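Local coordinates for protein probable acetyltransferases (Chromobacterium violaceum, PDB 3PZJ) that probably transfers an acetyl group, as a member of the GNAT acetyltransferase family, possibly to the N-terminal serine or alanine of protein substrates, at residues L93-A98 and D102-F107; E37-Q42 and V141-K146; Q42-P47 and T80-T85. All blocks are in the same frame, centred on the assembly; numbering follows the deposited sequence.

Interaction 1. Residues L93-A98 and D102-F107; sequences LYVVCA and DQALGF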
ATOM      1  N   LEU A  93       5.501  15.809   5.795  1.00 22.65           N
ATOM      2  CA  LEU A  93       5.161  16.863   4.842  1.00 23.96           C
ATOM      3  C   LEU A  93       6.097  18.044   4.984  1.00 22.56           C
ATOM      4  O   LEU A  93       6.710  18.221   6.053  1.00 23.08           O
ATOM      5  CB  LEU A  93       3.763  17.388   5.071  1.00 24.94           C
ATOM      6  CG  LEU A  93       2.571  16.415   4.860  1.00 26.61           C
ATOM      7  CD1 LEU A  93       1.251  17.157   5.239  1.00 27.71           C
ATOM      8  CD2 LEU A  93       2.543  15.886   3.448  1.00 26.33           C
ATOM      9  N   TYR A  94       6.219  18.790   3.897  1.00 22.57           N
ATOM     10  CA  TYR A  94       7.131  19.935   3.781  1.00 22.49           C
ATOM     11  C   TYR A  94       6.373  21.050   3.100  1.00 23.69           C
ATOM     12  O   TYR A  94       5.497  20.812   2.250  1.00 23.31           O
ATOM     13  CB  TYR A  94       8.340  19.581   2.940  1.00 23.61           C
ATOM     14  CG  TYR A  94       9.132  18.427   3.540  1.00 24.52           C
ATOM     15  CD1 TYR A  94      10.233  18.658   4.381  1.00 28.33           C
ATOM     16  CD2 TYR A  94       8.753  17.124   3.309  1.00 20.91           C
ATOM     17  CE1 TYR A  94      10.934  17.590   4.933  1.00 28.73           C
ATOM     18  CE2 TYR A  94       9.458  16.055   3.841  1.00 24.78           C
ATOM     19  CZ  TYR A  94      10.484  16.303   4.719  1.00 30.38           C
ATOM     20  OH  TYR A  94      11.181  15.287   5.289  1.00 33.83           O
ATOM     21  N   VAL A  95       6.726  22.276   3.483  1.00 24.07           N
ATOM     22  CA  VAL A  95       6.218  23.469   2.908  1.00 24.65           C
ATOM     23  C   VAL A  95       7.232  24.009   1.827  1.00 26.85           C
ATOM     24  O   VAL A  95       8.440  24.081   2.035  1.00 27.77           O
ATOM     25  CB  VAL A  95       5.991  24.539   3.978  1.00 25.75           C
ATOM     26  CG1 VAL A  95       5.542  25.804   3.293  1.00 26.71           C
ATOM     27  CG2 VAL A  95       4.919  24.071   4.970  1.00 25.69           C
ATOM     28  N   VAL A  96       6.689  24.352   0.663  1.00 27.03           N
ATOM     29  CA  VAL A  96       7.480  24.836  -0.445  1.00 26.64           C
ATOM     30  C   VAL A  96       7.604  26.351  -0.257  1.00 29.19           C
ATOM     31  O   VAL A  96       6.593  27.037  -0.240  1.00 30.48           O
ATOM     32  CB  VAL A  96       6.793  24.525  -1.744  1.00 26.31           C
ATOM     33  CG1 VAL A  96       7.642  25.106  -2.926  1.00 28.30           C
ATOM     34  CG2 VAL A  96       6.688  22.924  -1.883  1.00 25.13           C
ATOM     35  N   CYS A  97       8.849  26.834  -0.123  1.00 31.38           N
ATOM     36  CA  CYS A  97       9.184  28.261  -0.050  1.00 33.69           C
ATOM     37  C   CYS A  97      10.209  28.560  -1.124  1.00 33.70           C
ATOM     38  O   CYS A  97      11.019  27.691  -1.481  1.00 32.01           O
ATOM     39  CB  CYS A  97       9.774  28.577   1.314  1.00 34.63           C
ATOM     40  SG  CYS A  97       8.729  28.117   2.724  1.00 42.20           S
ATOM     41  N   ALA A  98      10.174  29.767  -1.681  1.00 35.69           N
ATOM     42  CA  ALA A  98      11.362  30.319  -2.375  1.00 36.27           C
ATOM     43  C   ALA A  98      12.613  30.194  -1.458  1.00 37.17           C
ATOM     44  O   ALA A  98      12.501  30.276  -0.221  1.00 38.51           O
ATOM     45  CB  ALA A  98      11.106  31.789  -2.733  1.00 38.16           C
ATOM     46  N   ASP A 102      10.287  32.597   4.049  1.00 56.58           N
ATOM     47  CA  ASP A 102       9.316  31.958   4.935  0.50 58.05           C
ATOM     48  C   ASP A 102       7.892  31.970   4.349  1.00 57.92           C
ATOM     49  O   ASP A 102       6.929  31.615   5.045  1.00 62.29           O
ATOM     50  CB  ASP A 102       9.320  32.652   6.317  0.50 64.23           C
ATOM     51  CG  ASP A 102       9.046  34.151   6.231  0.50 69.09           C
ATOM     52  OD1 ASP A 102       9.172  34.843   7.262  0.50 76.26           O
ATOM     53  OD2 ASP A 102       8.719  34.643   5.135  0.50 69.11           O
ATOM     54  N   GLN A 103       7.749  32.405   3.087  1.00 54.72           N
ATOM     55  CA  GLN A 103       6.438  32.527   2.456  1.00 55.66           C
ATOM     56  C   GLN A 103       6.024  31.192   1.847  1.00 49.17           C
ATOM     57  O   GLN A 103       6.614  30.731   0.875  1.00 43.99           O
ATOM     58  CB  GLN A 103       6.407  33.633   1.384  1.00 58.58           C
ATOM     59  CG  GLN A 103       5.067  33.680   0.664  1.00 64.23           C
ATOM     60  CD  GLN A 103       4.669  34.998   0.018  1.00 73.94           C
ATOM     61  OE1 GLN A 103       4.975  36.095   0.517  1.00 80.95           O
ATOM     62  NE2 GLN A 103       3.920  34.885  -1.092  1.00 76.12           N
ATOM     63  N   ALA A 104       5.009  30.577   2.435  1.00 37.75           N
ATOM     64  CA  ALA A 104       4.524  29.246   2.004  1.00 37.19           C
ATOM     65  C   ALA A 104       3.913  29.371   0.662  1.00 35.75           C
ATOM     66  O   ALA A 104       3.082  30.218   0.496  1.00 36.94           O
ATOM     67  CB  ALA A 104       3.481  28.709   2.996  1.00 35.90           C
ATOM     68  N   LEU A 105       4.372  28.598  -0.328  1.00 33.80           N
ATOM     69  CA  LEU A 105       3.761  28.586  -1.672  1.00 33.05           C
ATOM     70  C   LEU A 105       2.973  27.302  -2.008  1.00 31.43           C
ATOM     71  O   LEU A 105       2.300  27.214  -3.021  1.00 30.35           O
ATOM     72  CB  LEU A 105       4.838  28.703  -2.714  1.00 33.59           C
ATOM     73  CG  LEU A 105       5.715  29.928  -2.599  1.00 39.22           C
ATOM     74  CD1 LEU A 105       6.860  29.708  -3.617  1.00 38.11           C
ATOM     75  CD2 LEU A 105       4.835  31.144  -2.877  1.00 39.65           C
ATOM     76  N   GLY A 106       3.059  26.321  -1.125  1.00 29.02           N
ATOM     77  CA  GLY A 106       2.202  25.101  -1.157  1.00 27.70           C
ATOM     78  C   GLY A 106       2.886  24.068  -0.300  1.00 25.75           C
ATOM     79  O   GLY A 106       3.843  24.398   0.410  1.00 26.38           O
ATOM     80  N   PHE A 107       2.425  22.837  -0.394  1.00 25.16           N
ATOM     81  CA  PHE A 107       3.021  21.749   0.331  1.00 24.21           C
ATOM     82  C   PHE A 107       3.002  20.446  -0.417  1.00 23.39           C
ATOM     83  O   PHE A 107       2.350  20.326  -1.389  1.00 23.76           O
ATOM     84  CB  PHE A 107       2.442  21.593   1.730  1.00 23.51           C
ATOM     85  CG  PHE A 107       1.008  21.158   1.772  1.00 20.74           C
ATOM     86  CD1 PHE A 107       0.692  19.876   2.056  1.00 22.07           C
ATOM     87  CD2 PHE A 107      -0.005  22.044   1.569  1.00 22.30           C
ATOM     88  CE1 PHE A 107      -0.579  19.496   2.122  1.00 24.65           C
ATOM     89  CE2 PHE A 107      -1.279  21.662   1.629  1.00 21.68           C
ATOM     90  CZ  PHE A 107      -1.571  20.396   1.897  1.00 24.51           C
TER

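Interaction 2. Residues E37-Q42 and V141-K146; sequences EAVSLQ and VFLLLK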
ATOM      1  N   GLU A  37      18.331  25.019  -5.203  1.00 39.12           N
ATOM      2  CA  GLU A  37      18.823  26.249  -5.814  1.00 42.06           C
ATOM      3  C   GLU A  37      17.780  27.365  -5.692  1.00 41.14           C
ATOM      4  O   GLU A  37      18.134  28.476  -5.278  1.00 43.36           O
ATOM      5  CB  GLU A  37      19.252  25.987  -7.266  1.00 42.87           C
ATOM      6  N   ALA A  38      16.505  27.100  -6.005  1.00 39.53           N
ATOM      7  CA  ALA A  38      15.482  28.188  -5.996  1.00 38.66           C
ATOM      8  C   ALA A  38      14.425  27.947  -4.930  1.00 38.07           C
ATOM      9  O   ALA A  38      13.591  28.788  -4.661  1.00 37.78           O
ATOM     10  CB  ALA A  38      14.813  28.334  -7.339  1.00 39.71           C
ATOM     11  N   VAL A  39      14.432  26.761  -4.340  1.00 36.95           N
ATOM     12  CA  VAL A  39      13.394  26.375  -3.382  1.00 36.08           C
ATOM     13  C   VAL A  39      14.052  25.793  -2.176  1.00 36.22           C
ATOM     14  O   VAL A  39      15.152  25.204  -2.243  1.00 36.40           O
ATOM     15  CB  VAL A  39      12.488  25.268  -3.996  1.00 35.56           C
ATOM     16  CG1 VAL A  39      11.807  24.498  -2.924  1.00 36.05           C
ATOM     17  CG2 VAL A  39      11.500  25.884  -4.983  1.00 36.60           C
ATOM     18  N   SER A  40      13.351  25.912  -1.070  1.00 35.28           N
ATOM     19  CA  SER A  40      13.655  25.116   0.094  1.00 35.16           C
ATOM     20  C   SER A  40      12.333  24.481   0.548  1.00 31.76           C
ATOM     21  O   SER A  40      11.252  25.119   0.509  1.00 31.91           O
ATOM     22  CB  SER A  40      14.269  26.009   1.180  1.00 37.18           C
ATOM     23  OG  SER A  40      13.341  26.207   2.223  1.00 42.47           O
ATOM     24  N   LEU A  41      12.443  23.252   1.005  1.00 31.45           N
ATOM     25  CA  LEU A  41      11.312  22.477   1.574  1.00 30.48           C
ATOM     26  C   LEU A  41      11.493  22.446   3.099  1.00 29.79           C
ATOM     27  O   LEU A  41      12.520  21.916   3.612  1.00 28.69           O
ATOM     28  CB  LEU A  41      11.392  21.062   1.053  1.00 30.38           C
ATOM     29  CG  LEU A  41      10.699  20.745  -0.268  1.00 34.00           C
ATOM     30  CD1 LEU A  41      10.243  21.925  -1.122  1.00 30.45           C
ATOM     31  CD2 LEU A  41      11.409  19.667  -1.065  1.00 30.26           C
ATOM     32  N   GLN A  42      10.581  23.105   3.790  1.00 27.90           N
ATOM     33  CA  GLN A  42      10.688  23.201   5.207  1.00 29.87           C
ATOM     34  C   GLN A  42       9.781  22.194   5.840  1.00 28.09           C
ATOM     35  O   GLN A  42       8.609  22.122   5.479  1.00 29.33           O
ATOM     36  CB  GLN A  42      10.281  24.611   5.710  1.00 30.00           C
ATOM     37  CG  GLN A  42      11.064  25.740   5.101  1.00 36.17           C
ATOM     38  CD  GLN A  42      12.434  25.968   5.707  1.00 43.50           C
ATOM     39  OE1 GLN A  42      12.710  25.556   6.844  1.00 52.13           O
ATOM     40  NE2 GLN A  42      13.323  26.677   4.952  1.00 48.22           N
ATOM     41  N   VAL A 141       9.543  18.862  -6.437  1.00 23.45           N
ATOM     42  CA  VAL A 141       9.408  17.435  -6.607  1.00 21.97           C
ATOM     43  C   VAL A 141      10.810  16.741  -6.791  1.00 23.20           C
ATOM     44  O   VAL A 141      11.123  15.707  -6.174  1.00 23.39           O
ATOM     45  CB  VAL A 141       8.464  17.111  -7.758  1.00 21.06           C
ATOM     46  CG1 VAL A 141       8.513  15.621  -8.008  1.00 22.14           C
ATOM     47  CG2 VAL A 141       7.040  17.465  -7.409  1.00 20.89           C
ATOM     48  N   PHE A 142      11.642  17.311  -7.645  1.00 24.87           N
ATOM     49  CA  PHE A 142      13.016  16.811  -7.822  1.00 24.20           C
ATOM     50  C   PHE A 142      13.752  16.706  -6.494  1.00 23.59           C
ATOM     51  O   PHE A 142      14.424  15.702  -6.274  1.00 23.07           O
ATOM     52  CB  PHE A 142      13.753  17.799  -8.687  1.00 27.27           C
ATOM     53  CG  PHE A 142      15.195  17.508  -8.858  1.00 32.56           C
ATOM     54  CD1 PHE A 142      15.622  16.741  -9.900  1.00 38.43           C
ATOM     55  CD2 PHE A 142      16.147  18.137  -8.047  1.00 38.94           C
ATOM     56  CE1 PHE A 142      16.993  16.514 -10.101  1.00 38.56           C
ATOM     57  CE2 PHE A 142      17.485  17.915  -8.238  1.00 40.55           C
ATOM     58  CZ  PHE A 142      17.905  17.105  -9.269  1.00 42.47           C
ATOM     59  N   LEU A 143      13.591  17.674  -5.595  1.00 23.92           N
ATOM     60  CA  LEU A 143      14.259  17.606  -4.252  1.00 24.06           C
ATOM     61  C   LEU A 143      13.756  16.434  -3.362  1.00 24.07           C
ATOM     62  O   LEU A 143      14.577  15.789  -2.670  1.00 23.24           O
ATOM     63  CB  LEU A 143      14.132  18.902  -3.514  1.00 25.07           C
ATOM     64  CG  LEU A 143      14.926  20.058  -4.023  1.00 26.13           C
ATOM     65  CD1 LEU A 143      14.464  21.415  -3.350  1.00 29.94           C
ATOM     66  CD2 LEU A 143      16.431  19.779  -3.777  1.00 30.49           C
ATOM     67  N   LEU A 144      12.452  16.069  -3.462  1.00 23.42           N
ATOM     68  CA  LEU A 144      11.992  14.899  -2.736  1.00 23.04           C
ATOM     69  C   LEU A 144      12.468  13.647  -3.377  1.00 24.41           C
ATOM     70  O   LEU A 144      12.783  12.701  -2.652  1.00 24.60           O
ATOM     71  CB  LEU A 144      10.490  14.880  -2.533  1.00 24.80           C
ATOM     72  CG  LEU A 144       9.871  15.908  -1.583  1.00 24.64           C
ATOM     73  CD1 LEU A 144       8.433  15.560  -1.360  1.00 27.17           C
ATOM     74  CD2 LEU A 144      10.606  16.063  -0.226  1.00 29.13           C
ATOM     75  N   LEU A 145      12.582  13.595  -4.707  1.00 23.22           N
ATOM     76  CA  LEU A 145      13.141  12.377  -5.335  1.00 23.84           C
ATOM     77  C   LEU A 145      14.620  12.213  -4.910  1.00 23.70           C
ATOM     78  O   LEU A 145      15.035  11.133  -4.406  1.00 22.84           O
ATOM     79  CB  LEU A 145      12.979  12.478  -6.846  1.00 24.81           C
ATOM     80  CG  LEU A 145      11.534  12.286  -7.333  1.00 26.76           C
ATOM     81  CD1 LEU A 145      11.445  12.764  -8.801  1.00 22.96           C
ATOM     82  CD2 LEU A 145      11.157  10.794  -7.194  1.00 24.23           C
ATOM     83  N   LYS A 146      15.394  13.293  -5.094  1.00 22.60           N
ATOM     84  CA  LYS A 146      16.813  13.265  -4.772  1.00 26.47           C
ATOM     85  C   LYS A 146      16.978  12.779  -3.358  1.00 25.07           C
ATOM     86  O   LYS A 146      17.777  11.884  -3.088  1.00 25.18           O
ATOM     87  CB  LYS A 146      17.412  14.653  -4.911  1.00 28.01           C
ATOM     88  CG  LYS A 146      18.941  14.741  -4.657  1.00 31.36           C
ATOM     89  CD  LYS A 146      19.291  16.228  -4.583  1.00 36.08           C
ATOM     90  CE  LYS A 146      20.803  16.467  -4.681  1.00 42.60           C
ATOM     91  NZ  LYS A 146      21.010  17.780  -5.393  1.00 47.05           N
TER

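Interaction 3. Residues Q42-P47 and T80-T85; sequences QPLDAP and TWLALT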
ATOM      1  N   GLN A  42      10.581  23.105   3.790  1.00 27.90           N
ATOM      2  CA  GLN A  42      10.688  23.201   5.207  1.00 29.87           C
ATOM      3  C   GLN A  42       9.781  22.194   5.840  1.00 28.09           C
ATOM      4  O   GLN A  42       8.609  22.122   5.479  1.00 29.33           O
ATOM      5  CB  GLN A  42      10.281  24.611   5.710  1.00 30.00           C
ATOM      6  CG  GLN A  42      11.064  25.740   5.101  1.00 36.17           C
ATOM      7  CD  GLN A  42      12.434  25.968   5.707  1.00 43.50           C
ATOM      8  OE1 GLN A  42      12.710  25.556   6.844  1.00 52.13           O
ATOM      9  NE2 GLN A  42      13.323  26.677   4.952  1.00 48.22           N
ATOM     10  N   PRO A  43      10.267  21.491   6.847  1.00 28.58           N
ATOM     11  CA  PRO A  43       9.403  20.579   7.558  1.00 28.38           C
ATOM     12  C   PRO A  43       8.157  21.233   8.039  1.00 27.56           C
ATOM     13  O   PRO A  43       8.209  22.287   8.704  1.00 23.44           O
ATOM     14  CB  PRO A  43      10.262  20.097   8.696  1.00 29.19           C
ATOM     15  CG  PRO A  43      11.709  20.294   8.197  1.00 31.17           C
ATOM     16  CD  PRO A  43      11.664  21.463   7.347  1.00 30.78           C
ATOM     17  N   LEU A  44       7.017  20.601   7.788  1.00 27.04           N
ATOM     18  CA  LEU A  44       5.802  21.297   7.992  1.00 28.39           C
ATOM     19  C   LEU A  44       5.566  21.309   9.502  1.00 30.65           C
ATOM     20  O   LEU A  44       5.777  20.331  10.198  1.00 30.15           O
ATOM     21  CB  LEU A  44       4.634  20.657   7.174  1.00 28.90           C
ATOM     22  CG  LEU A  44       3.340  21.472   7.207  1.00 30.21           C
ATOM     23  CD1 LEU A  44       2.580  21.423   5.856  1.00 31.86           C
ATOM     24  CD2 LEU A  44       2.579  20.884   8.273  1.00 32.15           C
ATOM     25  N   ASP A  45       5.075  22.419   9.981  1.00 30.34           N
ATOM     26  CA  ASP A  45       4.759  22.584  11.390  1.00 34.12           C
ATOM     27  C   ASP A  45       3.247  22.888  11.415  1.00 33.48           C
ATOM     28  O   ASP A  45       2.859  23.972  11.254  1.00 35.38           O
ATOM     29  CB  ASP A  45       5.640  23.691  11.940  1.00 33.83           C
ATOM     30  CG  ASP A  45       5.428  23.952  13.406  1.00 37.31           C
ATOM     31  OD1 ASP A  45       4.397  23.563  13.975  1.00 37.53           O
ATOM     32  OD2 ASP A  45       6.260  24.634  13.956  1.00 40.21           O
ATOM     33  N   ALA A  46       2.432  21.852  11.484  1.00 36.67           N
ATOM     34  CA  ALA A  46       0.983  21.944  11.121  1.00 36.44           C
ATOM     35  C   ALA A  46       0.306  23.161  11.755  1.00 37.10           C
ATOM     36  O   ALA A  46      -0.308  23.983  11.052  1.00 35.77           O
ATOM     37  CB  ALA A  46       0.223  20.616  11.477  1.00 37.09           C
ATOM     38  N   PRO A  47       0.473  23.323  13.060  1.00 39.04           N
ATOM     39  CA  PRO A  47      -0.146  24.492  13.700  1.00 40.75           C
ATOM     40  C   PRO A  47       0.510  25.870  13.411  1.00 41.44           C
ATOM     41  O   PRO A  47      -0.162  26.913  13.637  1.00 42.53           O
ATOM     42  CB  PRO A  47      -0.086  24.155  15.201  1.00 42.24           C
ATOM     43  CG  PRO A  47       0.556  22.820  15.324  1.00 42.65           C
ATOM     44  CD  PRO A  47       1.203  22.481  14.021  1.00 40.83           C
ATOM     45  N   THR A  80      -6.510  20.856  11.719  1.00 23.82           N
ATOM     46  CA  THR A  80      -6.825  19.555  12.292  1.00 23.77           C
ATOM     47  C   THR A  80      -6.419  18.422  11.320  1.00 23.01           C
ATOM     48  O   THR A  80      -5.665  17.518  11.702  1.00 22.27           O
ATOM     49  CB  THR A  80      -8.299  19.399  12.668  1.00 23.20           C
ATOM     50  OG1 THR A  80      -8.656  20.346  13.696  1.00 25.72           O
ATOM     51  CG2 THR A  80      -8.563  17.998  13.200  1.00 25.52           C
ATOM     52  N   TRP A  81      -6.839  18.551  10.058  1.00 22.83           N
ATOM     53  CA  TRP A  81      -6.441  17.620   8.968  1.00 23.63           C
ATOM     54  C   TRP A  81      -4.942  17.500   8.847  1.00 22.83           C
ATOM     55  O   TRP A  81      -4.391  16.388   8.750  1.00 23.00           O
ATOM     56  CB  TRP A  81      -7.098  18.020   7.607  1.00 23.33           C
ATOM     57  CG  TRP A  81      -6.650  17.147   6.544  1.00 25.96           C
ATOM     58  CD1 TRP A  81      -7.058  15.867   6.277  1.00 26.44           C
ATOM     59  CD2 TRP A  81      -5.633  17.436   5.638  1.00 26.44           C
ATOM     60  NE1 TRP A  81      -6.362  15.373   5.200  1.00 25.21           N
ATOM     61  CE2 TRP A  81      -5.458  16.300   4.818  1.00 26.85           C
ATOM     62  CE3 TRP A  81      -4.814  18.548   5.442  1.00 31.59           C
ATOM     63  CZ2 TRP A  81      -4.553  16.272   3.782  1.00 31.10           C
ATOM     64  CZ3 TRP A  81      -3.879  18.504   4.423  1.00 34.27           C
ATOM     65  CH2 TRP A  81      -3.764  17.361   3.601  1.00 31.73           C
ATOM     66  N   LEU A  82      -4.223  18.628   8.874  1.00 25.03           N
ATOM     67  CA  LEU A  82      -2.790  18.614   8.692  1.00 25.34           C
ATOM     68  C   LEU A  82      -2.152  17.879   9.768  1.00 26.25           C
ATOM     69  O   LEU A  82      -1.323  17.018   9.504  1.00 27.39           O
ATOM     70  CB  LEU A  82      -2.115  20.027   8.748  1.00 26.38           C
ATOM     71  CG  LEU A  82      -1.919  20.807   7.473  1.00 29.91           C
ATOM     72  CD1 LEU A  82      -1.325  22.134   7.835  1.00 28.66           C
ATOM     73  CD2 LEU A  82      -1.078  20.071   6.347  1.00 27.76           C
ATOM     74  N   ALA A  83      -2.528  18.225  11.006  1.00 24.82           N
ATOM     75  CA  ALA A  83      -1.977  17.615  12.195  1.00 25.57           C
ATOM     76  C   ALA A  83      -2.201  16.127  12.220  1.00 24.99           C
ATOM     77  O   ALA A  83      -1.257  15.435  12.472  1.00 24.55           O
ATOM     78  CB  ALA A  83      -2.563  18.246  13.443  1.00 27.09           C
ATOM     79  N   LEU A  84      -3.417  15.630  11.984  1.00 23.95           N
ATOM     80  CA  LEU A  84      -3.675  14.182  11.929  1.00 24.85           C
ATOM     81  C   LEU A  84      -2.950  13.498  10.742  1.00 25.43           C
ATOM     82  O   LEU A  84      -2.525  12.319  10.838  1.00 26.36           O
ATOM     83  CB  LEU A  84      -5.181  13.893  11.838  1.00 23.78           C
ATOM     84  CG  LEU A  84      -6.049  14.373  12.993  1.00 29.51           C
ATOM     85  CD1 LEU A  84      -7.543  14.161  12.772  1.00 32.78           C
ATOM     86  CD2 LEU A  84      -5.577  13.674  14.281  1.00 30.77           C
ATOM     87  N   THR A  85      -2.775  14.197   9.624  1.00 23.85           N
ATOM     88  CA  THR A  85      -2.006  13.576   8.515  1.00 25.09           C
ATOM     89  C   THR A  85      -0.496  13.377   8.891  1.00 26.38           C
ATOM     90  O   THR A  85       0.085  12.293   8.706  1.00 27.57           O
ATOM     91  CB  THR A  85      -2.124  14.421   7.233  1.00 24.64           C
ATOM     92  OG1 THR A  85      -3.502  14.519   6.855  1.00 23.54           O
ATOM     93  CG2 THR A  85      -1.349  13.842   6.090  1.00 26.54           C
TER

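Interaction 1. Residues L93-A98 and D102-F107
Val95 and Phe107 face each other as an antiparallel non-hydrogen-bonded pair, their CA atoms 4.5 Å apart, and beyond them the two segments are tied by backbone hydrogen bonds at Val96. Val96 N donates to Gly106 O over 2.9 Å, a nearly straight bond whose donor is tilted from the carbonyl plane. Val96 O is met almost head-on by Leu105 N at 2.7 Å, with a C=O...N angle of 177°. Both polar backbone atoms of Val96 are therefore used on this one side. The CA-H of Phe107 adds a weaker contact to Tyr94 O.

Such a pairing makes the beta hairpin of strands 92-98 and 106-114 within the mixed sheet of the GNAT fold. On the face carrying Val95, CG1 of that residue stands anti to its own nitrogen (chi1 176°), which brings it to 3.6 Å from Ala104 CB. Further along the same face, Leu93 reaches with CD1 to Phe107 CD1 at 4.2 Å, approaching the ring obliquely. Phe107 CG sits between its backbone N and carbonyl carbon (chi1 67°), and Phe107 CB lies 3.2 Å from Tyr94 O. Leu53 of helix 46-58 and Trp81 of helix 75-87 help to cover this apolar patch.

Val96 points to the other face, where Phe127 and Leu131 pack on it. Toward the turn, Cys97 SG sits 3.8 Å from Gln103 O, while Leu105 CD1 approaches Ala98 N. The buried Gly106 N has no partner in the model.

Interaction 2. Residues E37-Q42 and V141-K146
In the GNAT fold the central sheet is flanked by helices, and here helix 135-150 packs on strand 39-43, near one margin of the sheet, through Leu41 and Leu143. The helix axis runs at 61° to the strand, with a closest approach of 9.4 Å between the two short segments, a distance filled by aliphatic side chains.

Leu41 is the chief projection from the strand. It is bent into an unusual shape, chi2 of 13° being close to eclipsed, and its CD2 methyl is thrust toward the helix, where it meets two successive leucines. One partner is the root of a side chain: Leu143 CB lies 3.7 Å from that methyl. The other is the end of a branch, since Leu144 leaves its helix to one side and then brings CD2 back toward the strand, to 3.8 Å from Leu41 CD2. A single methyl thus touches both residues, and the side chains meet at a slant.

Two positions earlier, Val39 leans the same way, and the intervening Ser40 points away from the helix, where its OG accepts a bond from Gln42 NE2. Ala140 also packs against Leu41, and Tyr94 and Val96 of the adjoining strand 92-98 touch Leu41 as well. Just before the strand, the backbone N atoms of Glu37 and Ala38 bond the two carboxylate oxygens of Glu139.

The outer reach of Leu143 is its CD1 methyl, lying 4.1 Å from Val39 CG1 and 4.0 Å from Val39 O.

Interaction 3. Residues Q42-P47 and T80-T85
Apolar contacts between Leu44, Ala46, Leu82 and Ala83 join the bend after strand 39-43 to helix 75-87. The small Ala46 sits nearest the helix: its CB lies 3.6 Å from Leu82 CB and 3.7 Å from Ala83 N, so this methyl rests against the helix backbone as well as its side chains. The CA atoms of Ala46 and Ala83 come within 5.4 Å, an approach that two such small residues allow. Leu82 CD1 extends beside the Ala46 backbone, reaching 3.8 Å from Ala46 O.

Two leucines make the second apolar patch. With its CG turned opposite the backbone N (chi1 -172°), Leu44 extends toward Leu82 and crosses it at about a right angle, with Leu44 CD1 at 3.9 Å from Leu82 CD2. Leu93 of strand 92-98 packs on both, so the pair is seated on the sheet.

The bend itself leads into a helix: Asp45 occupies the N-cap position of helix 46-58, its CB pointing away from helix 75-87, and Ala46 opens the helix that follows. Leu44 remains bonded through its backbone to Leu93.

Within helix 75-87, Trp81 O accepts two donors from opposite faces of its plane, the backbone N of Thr85 and Thr85 OG1, the latter at 2.8 Å. That hydroxyl oxygen also lies over one face of the Trp81 ring, toward its rim.

With aliphatic carbons and a few backbone atoms meeting across the junction, the bend leading into helix 46-58 is held against helix 75-87 by close fit and burial of apolar surface, not by directed polar bonds.

How the interactions relate
The three contacts gather around strands 39-43 and 92-98, with helices 135-150 and 75-87 on different faces of the sheet. Interaction 1 joins neighbouring strands through backbone bonds, with side chains on both faces and exposed residues toward its turn. Interaction 2 is buried and side-chain driven, setting a helix against strand 39-43. Interaction 3, only partly buried, uses the continuation of that strand, with Gln42 common to both, and relies on alanine and leucine side chains. Strand 92-98 links all three: Val95 N lies 2.7 Å from Gln42 O and Cys97 O 3.0 Å from Ser40 N, both probable hydrogen bonds, while Leu44 packs on Val95. Along the chain, interactions 1 and 3 nest inside interaction 2's loop.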